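Local coordinates for protein farnesyl pyrophosphate synthetase (Staphylococcus aureus, PDB 5H9D) that probably catalyses the chain elongation of prenyl diphosphates to heptaprenyl diphosphate, using magnesium, as the catalytic subunit of a two-component enzyme, at residues 228-233 with 259-264; 65-70 with 122-127. All coordinates share one frame; numbering follows the deposited sequence.

Interaction 1: 228-233 with 259-264; sequences DLLNGH and SERKEF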
# COMPACT_ATOMS: atom_id res chain seq x y z
N ASP A 228 13.00 4.82 -15.48
CA ASP A 228 13.36 5.07 -14.08
C ASP A 228 14.36 6.20 -13.92
O ASP A 228 14.39 6.87 -12.90
CB ASP A 228 13.96 3.82 -13.44
CG ASP A 228 12.95 2.73 -13.25
OD1 ASP A 228 11.81 3.04 -12.86
OD2 ASP A 228 13.31 1.55 -13.47
N LEU A 229 15.21 6.41 -14.93
CA LEU A 229 16.20 7.46 -14.87
C LEU A 229 15.55 8.77 -15.28
O LEU A 229 15.91 9.84 -14.78
CB LEU A 229 17.35 7.12 -15.80
CG LEU A 229 18.52 8.09 -15.77
CD1 LEU A 229 19.05 8.18 -14.36
CD2 LEU A 229 19.60 7.61 -16.73
N LEU A 230 14.58 8.69 -16.18
CA LEU A 230 13.88 9.88 -16.64
C LEU A 230 13.10 10.47 -15.48
O LEU A 230 12.77 11.65 -15.48
CB LEU A 230 12.95 9.54 -17.80
CG LEU A 230 13.77 9.14 -19.04
CD1 LEU A 230 12.99 8.24 -19.99
CD2 LEU A 230 14.20 10.41 -19.72
N ASN A 231 12.83 9.63 -14.47
CA ASN A 231 12.11 10.09 -13.30
C ASN A 231 13.07 10.31 -12.15
O ASN A 231 12.64 10.51 -11.02
CB ASN A 231 11.06 9.07 -12.87
CG ASN A 231 9.83 9.11 -13.74
OD1 ASN A 231 9.93 9.30 -14.95
ND2 ASN A 231 8.65 8.92 -13.12
N GLY A 232 14.36 10.24 -12.43
CA GLY A 232 15.36 10.46 -11.40
C GLY A 232 15.78 9.31 -10.52
O GLY A 232 16.67 9.50 -9.70
N HIS A 233 15.17 8.13 -10.66
CA HIS A 233 15.50 6.93 -9.86
C HIS A 233 16.84 6.34 -10.26
O HIS A 233 16.97 5.73 -11.33
CB HIS A 233 14.45 5.86 -10.03
CG HIS A 233 13.07 6.32 -9.68
ND1 HIS A 233 12.69 6.60 -8.39
CD2 HIS A 233 12.00 6.58 -10.46
CE1 HIS A 233 11.43 7.01 -8.39
NE2 HIS A 233 10.99 7.01 -9.63
N SER A 259 16.37 18.42 -17.66
CA SER A 259 17.49 18.20 -18.56
C SER A 259 16.91 17.77 -19.91
O SER A 259 15.81 17.20 -19.98
CB SER A 259 18.43 17.12 -18.02
OG SER A 259 19.16 17.58 -16.89
N GLU A 260 17.64 18.07 -20.99
CA GLU A 260 17.16 17.75 -22.32
C GLU A 260 17.22 16.24 -22.60
O GLU A 260 18.21 15.58 -22.29
CB GLU A 260 17.93 18.56 -23.38
CG GLU A 260 19.25 19.16 -22.90
CD GLU A 260 19.97 19.99 -23.98
OE1 GLU A 260 21.10 20.46 -23.70
OE2 GLU A 260 19.40 20.18 -25.09
N ARG A 261 16.13 15.72 -23.17
CA ARG A 261 16.01 14.31 -23.47
C ARG A 261 17.26 13.62 -24.01
O ARG A 261 17.40 12.40 -23.87
CB ARG A 261 14.85 14.07 -24.44
CG ARG A 261 14.15 12.72 -24.25
CD ARG A 261 13.10 12.81 -23.14
NE ARG A 261 12.20 11.66 -23.09
CZ ARG A 261 10.89 11.74 -22.81
NH1 ARG A 261 10.32 12.93 -22.57
NH2 ARG A 261 10.15 10.63 -22.78
N LYS A 262 18.17 14.38 -24.60
CA LYS A 262 19.38 13.77 -25.15
C LYS A 262 20.47 13.48 -24.13
O LYS A 262 21.32 12.61 -24.35
CB LYS A 262 19.94 14.64 -26.28
CG LYS A 262 20.41 13.83 -27.49
CD LYS A 262 20.66 14.72 -28.70
CE LYS A 262 20.76 13.92 -29.99
NZ LYS A 262 19.51 13.14 -30.28
N GLU A 263 20.48 14.21 -23.02
CA GLU A 263 21.48 13.94 -22.00
C GLU A 263 21.04 12.62 -21.37
O GLU A 263 21.85 11.78 -20.99
CB GLU A 263 21.55 15.08 -20.97
CG GLU A 263 22.79 15.98 -21.14
CD GLU A 263 24.07 15.38 -20.53
OE1 GLU A 263 25.18 15.68 -21.03
OE2 GLU A 263 23.98 14.63 -19.53
N PHE A 264 19.72 12.45 -21.29
CA PHE A 264 19.14 11.24 -20.76
C PHE A 264 19.44 10.08 -21.71
O PHE A 264 20.01 9.06 -21.32
CB PHE A 264 17.64 11.42 -20.62
CG PHE A 264 17.24 12.01 -19.31
CD1 PHE A 264 17.35 11.28 -18.14
CD2 PHE A 264 16.73 13.30 -19.25
CE1 PHE A 264 16.96 11.82 -16.93
CE2 PHE A 264 16.33 13.84 -18.04
CZ PHE A 264 16.44 13.10 -16.87
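Leu-230 lays one methyl over a face of the Phe-264 ring, where CD2 is 3.8 Å from the ring centroid and 24° off the ring normal. This CH-pi contact is displaced toward the substituted side of the ring: CD2 is 3.5 Å from Phe-264 CG. With chi1 near -68°, CG of Leu-230 is anti to the carbonyl carbon, and the branch leans toward the other helix although its root does not point there. CD2 of Leu-230 also lies 4.1 Å from NE of Arg-261; bent at chi2, the arginine brings its guanidinium obliquely past the leucine on the more exposed side. Leu-229 takes the rim of the aromatic ring instead. Its carbonyl O lies near the ring plane beside CE1 of Phe-264, and its CG reaches CD1 of Phe-264 at 4.1 Å. That carbonyl is also the acceptor for Gly-232 N, so the phenylalanine borders on a helix end that is already hydrogen-bonded. Phe-152 and Leu-255 also touch the phenylalanine, while Asp-228 N is bound by Asp-213, the last aspartate of a DDxxD sequence that in this family typically serves magnesium binding. The bond from Gly-232 N to Leu-229 O, the weak one from His-233 N to Asp-228 O and the positive phi of Gly-232 (85°) together make a Schellman motif closing helix 227-230.

Interaction 2: 65-70 with 122-127; sequences YQVAVA and MAVKDN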
# COMPACT_ATOMS: atom_id res chain seq x y z
N TYR A 65 -6.08 -18.94 1.75
CA TYR A 65 -6.56 -18.32 0.53
C TYR A 65 -6.96 -16.91 0.85
O TYR A 65 -6.90 -16.04 -0.02
CB TYR A 65 -7.80 -19.01 0.00
CG TYR A 65 -7.52 -20.29 -0.70
CD1 TYR A 65 -6.76 -20.32 -1.86
CD2 TYR A 65 -7.99 -21.49 -0.19
CE1 TYR A 65 -6.46 -21.51 -2.49
CE2 TYR A 65 -7.69 -22.70 -0.82
CZ TYR A 65 -6.93 -22.70 -1.96
OH TYR A 65 -6.60 -23.90 -2.53
N GLN A 66 -7.41 -16.67 2.09
CA GLN A 66 -7.83 -15.34 2.47
C GLN A 66 -6.62 -14.41 2.63
O GLN A 66 -6.70 -13.21 2.32
CB GLN A 66 -8.66 -15.38 3.75
CG GLN A 66 -10.05 -16.03 3.63
CD GLN A 66 -10.97 -15.33 2.63
OE1 GLN A 66 -11.14 -14.11 2.67
NE2 GLN A 66 -11.58 -16.10 1.73
N VAL A 67 -5.49 -14.93 3.08
CA VAL A 67 -4.34 -14.05 3.22
C VAL A 67 -3.80 -13.75 1.82
O VAL A 67 -3.30 -12.67 1.53
CB VAL A 67 -3.24 -14.68 4.13
CG1 VAL A 67 -2.09 -13.71 4.31
CG2 VAL A 67 -3.84 -14.98 5.48
N ALA A 68 -3.95 -14.72 0.94
CA ALA A 68 -3.53 -14.56 -0.45
C ALA A 68 -4.35 -13.44 -1.12
O ALA A 68 -3.78 -12.56 -1.78
CB ALA A 68 -3.70 -15.90 -1.20
N VAL A 69 -5.68 -13.46 -0.93
CA VAL A 69 -6.60 -12.45 -1.46
C VAL A 69 -6.22 -11.08 -0.86
O VAL A 69 -6.17 -10.08 -1.56
CB VAL A 69 -8.08 -12.83 -1.12
CG1 VAL A 69 -8.97 -11.65 -1.30
CG2 VAL A 69 -8.57 -13.93 -2.05
N ALA A 70 -5.94 -11.05 0.44
CA ALA A 70 -5.55 -9.79 1.09
C ALA A 70 -4.26 -9.23 0.52
O ALA A 70 -4.18 -8.04 0.25
CB ALA A 70 -5.39 -9.99 2.61
N MET A 122 -8.34 -10.15 8.72
CA MET A 122 -8.97 -10.48 10.01
C MET A 122 -9.35 -11.96 10.04
O MET A 122 -10.08 -12.40 10.94
CB MET A 122 -10.23 -9.64 10.26
CG MET A 122 -11.54 -10.25 9.73
CE MET A 122 -13.29 -9.67 11.81
N ALA A 123 -8.87 -12.70 9.04
CA ALA A 123 -9.12 -14.14 8.95
C ALA A 123 -7.92 -14.80 9.63
O ALA A 123 -7.93 -15.99 9.94
CB ALA A 123 -9.22 -14.57 7.49
N VAL A 124 -6.87 -14.03 9.83
CA VAL A 124 -5.71 -14.53 10.52
C VAL A 124 -6.12 -14.25 11.97
O VAL A 124 -6.81 -13.26 12.23
CB VAL A 124 -4.45 -13.71 10.17
CG1 VAL A 124 -3.25 -14.24 10.95
CG2 VAL A 124 -4.19 -13.79 8.67
N LYS A 125 -5.71 -15.11 12.89
CA LYS A 125 -6.11 -14.94 14.29
C LYS A 125 -4.99 -14.44 15.20
O LYS A 125 -5.25 -13.79 16.21
CB LYS A 125 -6.68 -16.26 14.82
CG LYS A 125 -7.66 -16.96 13.86
CD LYS A 125 -6.94 -17.62 12.66
CE LYS A 125 -6.15 -18.88 13.05
NZ LYS A 125 -6.99 -20.11 13.24
N ASP A 126 -3.75 -14.75 14.84
CA ASP A 126 -2.59 -14.34 15.64
C ASP A 126 -2.32 -12.83 15.57
O ASP A 126 -1.86 -12.32 14.55
CB ASP A 126 -1.36 -15.11 15.15
CG ASP A 126 -0.27 -15.16 16.18
OD1 ASP A 126 0.07 -14.09 16.74
OD2 ASP A 126 0.25 -16.27 16.43
N ASN A 127 -2.58 -12.13 16.67
CA ASN A 127 -2.39 -10.68 16.77
C ASN A 127 -0.96 -10.18 16.50
O ASN A 127 -0.72 -8.97 16.34
CB ASN A 127 -2.87 -10.23 18.16
CG ASN A 127 -2.54 -8.78 18.47
OD1 ASN A 127 -1.45 -8.48 18.96
ND2 ASN A 127 -3.47 -7.88 18.19
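The helical segment 65-70 of helix 62-85 faces the irregular link 122-127 in the all-helical isoprenoid synthase fold, and the backbones come nearest at Gln-66 and Ala-123, whose CA atoms are 6.7 Å apart. The next pair, Val-67 and Val-124, is separated by 7.4 Å between CA atoms. The link joins helix 103-121 to helix 127-150 and meets helix 62-85 through short apolar groups, with no hydrogen bond across. Toward the partly exposed side, the CB methyl of Ala-123 rests 3.9 Å from CB of Gln-66, touching the glutamine at its root. The chain then bends at chi2 (-61°): NE2 bonds to Glu-62, a turn earlier in the same helix, and OE1 makes a weak bond with His-120 of helix 103-121. Val-179 and Thr-183 of helix 158-183 add to the burial of Val-67. Asp-126 ends the link as the N-cap of helix 127-150, its OD1 accepting from Arg-128 N, while Asn-127 ND2 bonds to Ala-86 O of the subunit 1 chain. Deeper in, the two valines cross at about a right angle, each with CG2 anti to its own carbonyl carbon, and these methyls meet at 3.4 Å, Val-67 CG2 to Val-124 CG2.

In the fold
From the N terminus, the chain first reaches interaction 2, which opens on helix 62-85 and closes after a mainly helical excursion that includes the small antiparallel pair 90-91 and 94-95 and helix 103-121. It ties that early helix to the turn leading into helix 127-150, near the partner subunit. Only after helices 158-183 and 188-215 does interaction 1 begin. It closes a shorter loop holding helices 236-243 and 246-253, and fastens the end of helix 227-230 to the start of helix 261-272. The two loops therefore follow in series, neither nested nor crossed, on opposite sides of the chain's centre, with contact centres about 42 Å apart.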